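Local coordinates for protein cytochrome P450 (Picrophilus torridus, PDB 2RFB) that probably works as a haem-thiolate monooxygenase, using a haem iron to insert one atom of molecular oxygen into an organic substrate, at residues A[200-203]-A[204-208]; A[172-175]-A[176-179]. All blocks are in the same frame, centred on the assembly; numbering follows the deposited sequence.

Both contacts are local and sit at the two ends of one long helix, 175-206, which by its sequence and place corresponds to the I-helix of cytochromes P450. Coming from the N terminus, contact 2 is met first: the loop after helix 159-164 turns into the first helical turn, close to helices 52-66 and 136-153. Contact 1 follows in series, with no nesting or crossing, where the last turn gives way to a loop beside helices 218-228 and 298-315. Their centres lie about 43 Å apart on opposite sides of the chain's centre. The helix between them thus joins two distant regions of the fold.

Contact 1: residues A[200-203]-A[204-208]; sequences MIRV and IDENP
Arg202 and Glu206, one helical turn apart, are joined by a salt bridge in which NE of Arg202 lies 3.0 Å from OE2 of Glu206. The bond is nearly straight at NE, and OE2 lies at the guanidinium edge, in its plane. At the carboxylate the geometry differs: NE lies 39° out of its plane, and the two flat groups are turned 87° against each other. An arginine chain extended from CG to NE, with CG anti to the backbone N (chi1 -180°), carries the donor out to the acid. Tyr229 completes the group, its hydroxyl hydrogen-bonded to OE1 of Glu206 and its ring in a cation-pi contact with Arg202.

Backbone bonds continue the helix: Ile204 N reaches Met200 O at 3.1 Å, Asp205 N reaches Ile201 O at 2.9 Å, and Glu206 N reaches Arg202 O at 3.0 Å. Glu206 N also sends a second, weak branch to the carbonyl oxygen of Val203. That oxygen takes another weak bond from Asn207 N and a third from the side-chain amide of Asn207, ND2 to O 3.3 Å. Three donors crowd round it, two of them at weak angles.

The Val203 methyl CG1 lies against the amide nitrogen ND2 of Asn207, 3.8 Å away. Apolar packing is found where Met200, Val203 and Ile204 turn to Phe221 of helix 218-228.

This is the C-terminal end of the P450 I-helix, where the Asn207 side-chain amide turns back to the carbonyl four residues earlier and Pro208 follows.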
ATOM      1  N   MET A 200      -8.639   7.284   7.672  1.00 64.10           N
ATOM      2  CA  MET A 200     -10.118   7.351   7.682  1.00 64.81           C
ATOM      3  C   MET A 200     -10.636   7.797   9.051  1.00 65.07           C
ATOM      4  O   MET A 200     -11.703   8.449   9.160  1.00 64.09           O
ATOM      5  CB  MET A 200     -10.777   6.026   7.336  1.00 64.10           C
ATOM      6  CG  MET A 200     -10.280   5.451   5.977  1.00 65.59           C
ATOM      7  SD  MET A 200     -11.374   4.127   5.460  1.00 65.14           S
ATOM      8  CE  MET A 200     -10.893   2.799   6.550  1.00 64.13           C
ATOM      9  N   ILE A 201      -9.871   7.479  10.097  1.00 64.61           N
ATOM     10  CA  ILE A 201     -10.353   7.818  11.436  1.00 64.51           C
ATOM     11  C   ILE A 201     -10.153   9.331  11.550  1.00 64.38           C
ATOM     12  O   ILE A 201     -11.011  10.042  12.053  1.00 64.20           O
ATOM     13  CB  ILE A 201      -9.633   6.985  12.558  1.00 64.58           C
ATOM     14  CG1 ILE A 201     -10.094   5.528  12.504  1.00 64.27           C
ATOM     15  CG2 ILE A 201      -9.851   7.584  13.955  1.00 63.42           C
ATOM     16  CD1 ILE A 201      -9.173   4.542  13.226  1.00 64.80           C
ATOM     17  N   ARG A 202      -9.049   9.827  11.020  1.00 63.76           N
ATOM     18  CA  ARG A 202      -8.841  11.256  10.968  1.00 64.44           C
ATOM     19  C   ARG A 202      -9.931  12.027  10.162  1.00 64.80           C
ATOM     20  O   ARG A 202     -10.360  13.123  10.528  1.00 65.43           O
ATOM     21  CB  ARG A 202      -7.455  11.503  10.401  1.00 64.51           C
ATOM     22  CG  ARG A 202      -7.101  12.918  10.296  1.00 64.65           C
ATOM     23  CD  ARG A 202      -5.690  13.054   9.829  1.00 66.31           C
ATOM     24  NE  ARG A 202      -5.375  14.477   9.644  1.00 69.62           N
ATOM     25  CZ  ARG A 202      -4.281  14.918   9.032  1.00 70.86           C
ATOM     26  NH1 ARG A 202      -3.369  14.071   8.560  1.00 70.43           N
ATOM     27  NH2 ARG A 202      -4.089  16.204   8.907  1.00 71.42           N
ATOM     28  N   VAL A 203     -10.395  11.485   9.050  1.00 64.95           N
ATOM     29  CA  VAL A 203     -11.456  12.217   8.349  1.00 63.39           C
ATOM     30  C   VAL A 203     -12.654  12.309   9.295  1.00 63.56           C
ATOM     31  O   VAL A 203     -13.235  13.400   9.468  1.00 64.05           O
ATOM     32  CB  VAL A 203     -11.873  11.552   7.007  1.00 63.36           C
ATOM     33  CG1 VAL A 203     -13.170  12.213   6.459  1.00 60.58           C
ATOM     34  CG2 VAL A 203     -10.727  11.576   6.018  1.00 60.09           C
ATOM     35  N   ILE A 204     -13.028  11.179   9.896  1.00 62.82           N
ATOM     36  CA  ILE A 204     -14.206  11.154  10.764  1.00 63.98           C
ATOM     37  C   ILE A 204     -14.075  12.183  11.909  1.00 64.82           C
ATOM     38  O   ILE A 204     -14.974  13.002  12.110  1.00 65.09           O
ATOM     39  CB  ILE A 204     -14.480   9.773  11.385  1.00 63.96           C
ATOM     40  CG1 ILE A 204     -14.693   8.688  10.305  1.00 63.66           C
ATOM     41  CG2 ILE A 204     -15.684   9.871  12.316  1.00 64.51           C
ATOM     42  CD1 ILE A 204     -15.862   8.992   9.367  1.00 63.92           C
ATOM     43  N   ASP A 205     -12.962  12.121  12.648  1.00 64.62           N
ATOM     44  CA  ASP A 205     -12.584  13.125  13.637  1.00 65.13           C
ATOM     45  C   ASP A 205     -12.772  14.545  13.128  1.00 65.45           C
ATOM     46  O   ASP A 205     -13.240  15.396  13.860  1.00 65.23           O
ATOM     47  CB  ASP A 205     -11.097  12.937  14.022  1.00 66.40           C
ATOM     48  CG  ASP A 205     -10.566  14.037  14.971  1.00 67.25           C
ATOM     49  OD1 ASP A 205      -9.719  14.859  14.529  1.00 67.17           O
ATOM     50  OD2 ASP A 205     -11.015  14.064  16.137  1.00 62.26           O
ATOM     51  N   GLU A 206     -12.393  14.814  11.881  1.00 66.38           N
ATOM     52  CA  GLU A 206     -12.417  16.198  11.367  1.00 66.94           C
ATOM     53  C   GLU A 206     -13.765  16.585  10.774  1.00 67.62           C
ATOM     54  O   GLU A 206     -14.085  17.754  10.641  1.00 68.11           O
ATOM     55  CB  GLU A 206     -11.263  16.461  10.384  1.00 65.86           C
ATOM     56  CG  GLU A 206      -9.884  16.430  11.042  1.00 65.57           C
ATOM     57  CD  GLU A 206      -8.725  16.335  10.033  1.00 67.95           C
ATOM     58  OE1 GLU A 206      -8.973  16.251   8.796  1.00 68.26           O
ATOM     59  OE2 GLU A 206      -7.547  16.383  10.466  1.00 69.40           O
ATOM     60  N   ASN A 207     -14.583  15.601  10.445  1.00 68.84           N
ATOM     61  CA  ASN A 207     -15.855  15.878   9.787  1.00 68.74           C
ATOM     62  C   ASN A 207     -16.923  15.043  10.447  1.00 69.04           C
ATOM     63  O   ASN A 207     -17.404  14.083   9.888  1.00 69.17           O
ATOM     64  CB  ASN A 207     -15.726  15.554   8.298  1.00 68.60           C
ATOM     65  CG  ASN A 207     -14.698  16.436   7.595  1.00 69.07           C
ATOM     66  OD1 ASN A 207     -14.987  17.567   7.264  1.00 73.37           O
ATOM     67  ND2 ASN A 207     -13.506  15.913   7.349  1.00 68.49           N
ATOM     68  N   PRO A 208     -17.269  15.369  11.685  1.00 70.13           N
ATOM     69  CA  PRO A 208     -18.171  14.452  12.388  1.00 70.85           C
ATOM     70  C   PRO A 208     -19.589  14.235  11.807  1.00 72.27           C
ATOM     71  O   PRO A 208     -20.266  13.285  12.198  1.00 73.21           O
ATOM     72  CB  PRO A 208     -18.242  15.038  13.813  1.00 70.71           C
ATOM     73  CG  PRO A 208     -17.798  16.459  13.678  1.00 70.72           C
ATOM     74  CD  PRO A 208     -16.844  16.510  12.518  1.00 69.98           C
TER

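Contact 2: residues A[172-175]-A[176-179]; sequences KLTM and DEKI
Thr174 and Glu177 form one half of a capping box at the start of the helix that matches the P450 I-helix. Thr174 occupies the N-cap, and its backbone N gives a short hydrogen bond of 2.6 Å to OE1 of Glu177, meeting that oxygen nearly along its C-O axis. The reciprocal half is missing, since the threonine side chain makes no capping bond. With CG beside its own backbone N (chi1 -80°) and the rest of the chain extended, Glu177 runs back past the N-cap, crossing the threonine side chain at about a right angle. Packing is tight here: CB of Thr174 is 3.0 Å from OE1 of Glu177, and its CG2 presses on the backbone N of Asp176. OE2 of Glu177 is in a salt bridge with Arg171, so the carboxylate is held from two directions, which probably keeps it charged.

Apolar packing is easier. Leu173 is buried against Ile61 of helix 52-66, and its CB touches CE of Lys178 at 4.0 Å. Met175, bent at its second and third torsions, lays SD 4.0 Å from CD1 of Ile179; Leu149 and Phe152 of helix 136-153 lie against it.

Toward solvent the contact is looser. Asp176 is exposed, its carboxylate OD1 is in a salt bridge with Lys180, and a sulfate ion lies nearby.

The first regular backbone bonds run from Lys178 N to Thr174 O, 3.0 Å, and from Ile179 N to Met175 O, 3.1 Å. Back toward the loop, NZ of the extended Lys178 donates a hydrogen bond to O of Leu173, 3.1 Å, from 36° above the plane of that carbonyl.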
ATOM      1  N   LYS A 172      12.196 -21.159 -14.987  1.00 78.86           N
ATOM      2  CA  LYS A 172      11.677 -21.377 -13.626  1.00 77.26           C
ATOM      3  C   LYS A 172      11.996 -20.206 -12.710  1.00 76.30           C
ATOM      4  O   LYS A 172      13.021 -19.541 -12.875  1.00 76.14           O
ATOM      5  CB  LYS A 172      12.329 -22.607 -12.997  1.00 77.65           C
ATOM      6  CG  LYS A 172      12.109 -23.947 -13.697  1.00 78.34           C
ATOM      7  CD  LYS A 172      12.444 -25.082 -12.727  1.00 80.40           C
ATOM      8  CE  LYS A 172      11.736 -26.408 -13.068  1.00 81.29           C
ATOM      9  NZ  LYS A 172      11.496 -27.229 -11.840  1.00 80.33           N
ATOM     10  N   LEU A 173      11.132 -19.958 -11.728  1.00 74.94           N
ATOM     11  CA  LEU A 173      11.450 -18.979 -10.695  1.00 73.64           C
ATOM     12  C   LEU A 173      12.510 -19.487  -9.724  1.00 72.66           C
ATOM     13  O   LEU A 173      12.435 -20.610  -9.208  1.00 72.31           O
ATOM     14  CB  LEU A 173      10.206 -18.522  -9.924  1.00 73.46           C
ATOM     15  CG  LEU A 173       9.758 -17.081 -10.178  1.00 73.50           C
ATOM     16  CD1 LEU A 173       9.534 -16.821 -11.647  1.00 72.90           C
ATOM     17  CD2 LEU A 173       8.494 -16.779  -9.407  1.00 73.94           C
ATOM     18  N   THR A 174      13.495 -18.631  -9.500  1.00 71.37           N
ATOM     19  CA  THR A 174      14.483 -18.777  -8.439  1.00 70.00           C
ATOM     20  C   THR A 174      13.833 -18.766  -7.026  1.00 69.24           C
ATOM     21  O   THR A 174      12.721 -18.269  -6.835  1.00 69.25           O
ATOM     22  CB  THR A 174      15.578 -17.684  -8.663  1.00 70.21           C
ATOM     23  OG1 THR A 174      16.733 -18.285  -9.255  1.00 68.47           O
ATOM     24  CG2 THR A 174      15.959 -16.916  -7.411  1.00 69.29           C
ATOM     25  N   MET A 175      14.518 -19.341  -6.049  1.00 68.28           N
ATOM     26  CA  MET A 175      14.019 -19.366  -4.689  1.00 67.67           C
ATOM     27  C   MET A 175      14.195 -17.994  -4.042  1.00 67.26           C
ATOM     28  O   MET A 175      13.411 -17.624  -3.184  1.00 67.71           O
ATOM     29  CB  MET A 175      14.701 -20.492  -3.893  1.00 67.90           C
ATOM     30  CG  MET A 175      14.219 -20.714  -2.448  1.00 68.57           C
ATOM     31  SD  MET A 175      12.429 -20.590  -2.119  1.00 72.13           S
ATOM     32  CE  MET A 175      11.896 -22.243  -2.562  1.00 66.83           C
ATOM     33  N   ASP A 176      15.189 -17.223  -4.477  1.00 66.52           N
ATOM     34  CA  ASP A 176      15.338 -15.849  -4.024  1.00 66.33           C
ATOM     35  C   ASP A 176      14.231 -14.963  -4.603  1.00 65.74           C
ATOM     36  O   ASP A 176      13.860 -13.927  -4.029  1.00 65.71           O
ATOM     37  CB  ASP A 176      16.722 -15.267  -4.366  1.00 66.54           C
ATOM     38  CG  ASP A 176      16.912 -13.841  -3.802  1.00 69.89           C
ATOM     39  OD1 ASP A 176      16.808 -13.651  -2.557  1.00 73.25           O
ATOM     40  OD2 ASP A 176      17.136 -12.901  -4.595  1.00 70.34           O
ATOM     41  N   GLU A 177      13.711 -15.368  -5.753  1.00 64.57           N
ATOM     42  CA  GLU A 177      12.655 -14.621  -6.390  1.00 63.27           C
ATOM     43  C   GLU A 177      11.345 -14.931  -5.722  1.00 63.20           C
ATOM     44  O   GLU A 177      10.526 -14.041  -5.531  1.00 63.13           O
ATOM     45  CB  GLU A 177      12.580 -14.933  -7.878  1.00 63.16           C
ATOM     46  CG  GLU A 177      13.614 -14.197  -8.694  1.00 62.44           C
ATOM     47  CD  GLU A 177      13.935 -14.891 -10.026  1.00 64.95           C
ATOM     48  OE1 GLU A 177      13.553 -16.087 -10.225  1.00 64.29           O
ATOM     49  OE2 GLU A 177      14.582 -14.229 -10.866  1.00 61.88           O
ATOM     50  N   LYS A 178      11.156 -16.190  -5.331  1.00 62.79           N
ATOM     51  CA  LYS A 178       9.949 -16.550  -4.635  1.00 62.37           C
ATOM     52  C   LYS A 178       9.869 -15.813  -3.289  1.00 62.67           C
ATOM     53  O   LYS A 178       8.807 -15.282  -2.947  1.00 63.33           O
ATOM     54  CB  LYS A 178       9.835 -18.075  -4.472  1.00 62.36           C
ATOM     55  CG  LYS A 178       9.557 -18.876  -5.753  1.00 61.79           C
ATOM     56  CD  LYS A 178      10.000 -20.356  -5.589  1.00 62.32           C
ATOM     57  CE  LYS A 178       9.869 -21.112  -6.890  1.00 63.84           C
ATOM     58  NZ  LYS A 178      10.853 -22.246  -7.052  1.00 65.06           N
ATOM     59  N   ILE A 179      10.968 -15.769  -2.522  1.00 62.81           N
ATOM     60  CA  ILE A 179      10.932 -15.087  -1.221  1.00 62.75           C
ATOM     61  C   ILE A 179      10.668 -13.602  -1.416  1.00 63.33           C
ATOM     62  O   ILE A 179       9.771 -13.018  -0.760  1.00 62.86           O
ATOM     63  CB  ILE A 179      12.224 -15.220  -0.423  1.00 63.04           C
ATOM     64  CG1 ILE A 179      12.736 -16.672  -0.387  1.00 63.97           C
ATOM     65  CG2 ILE A 179      12.066 -14.594   0.988  1.00 62.00           C
ATOM     66  CD1 ILE A 179      11.970 -17.623   0.482  1.00 64.57           C
TER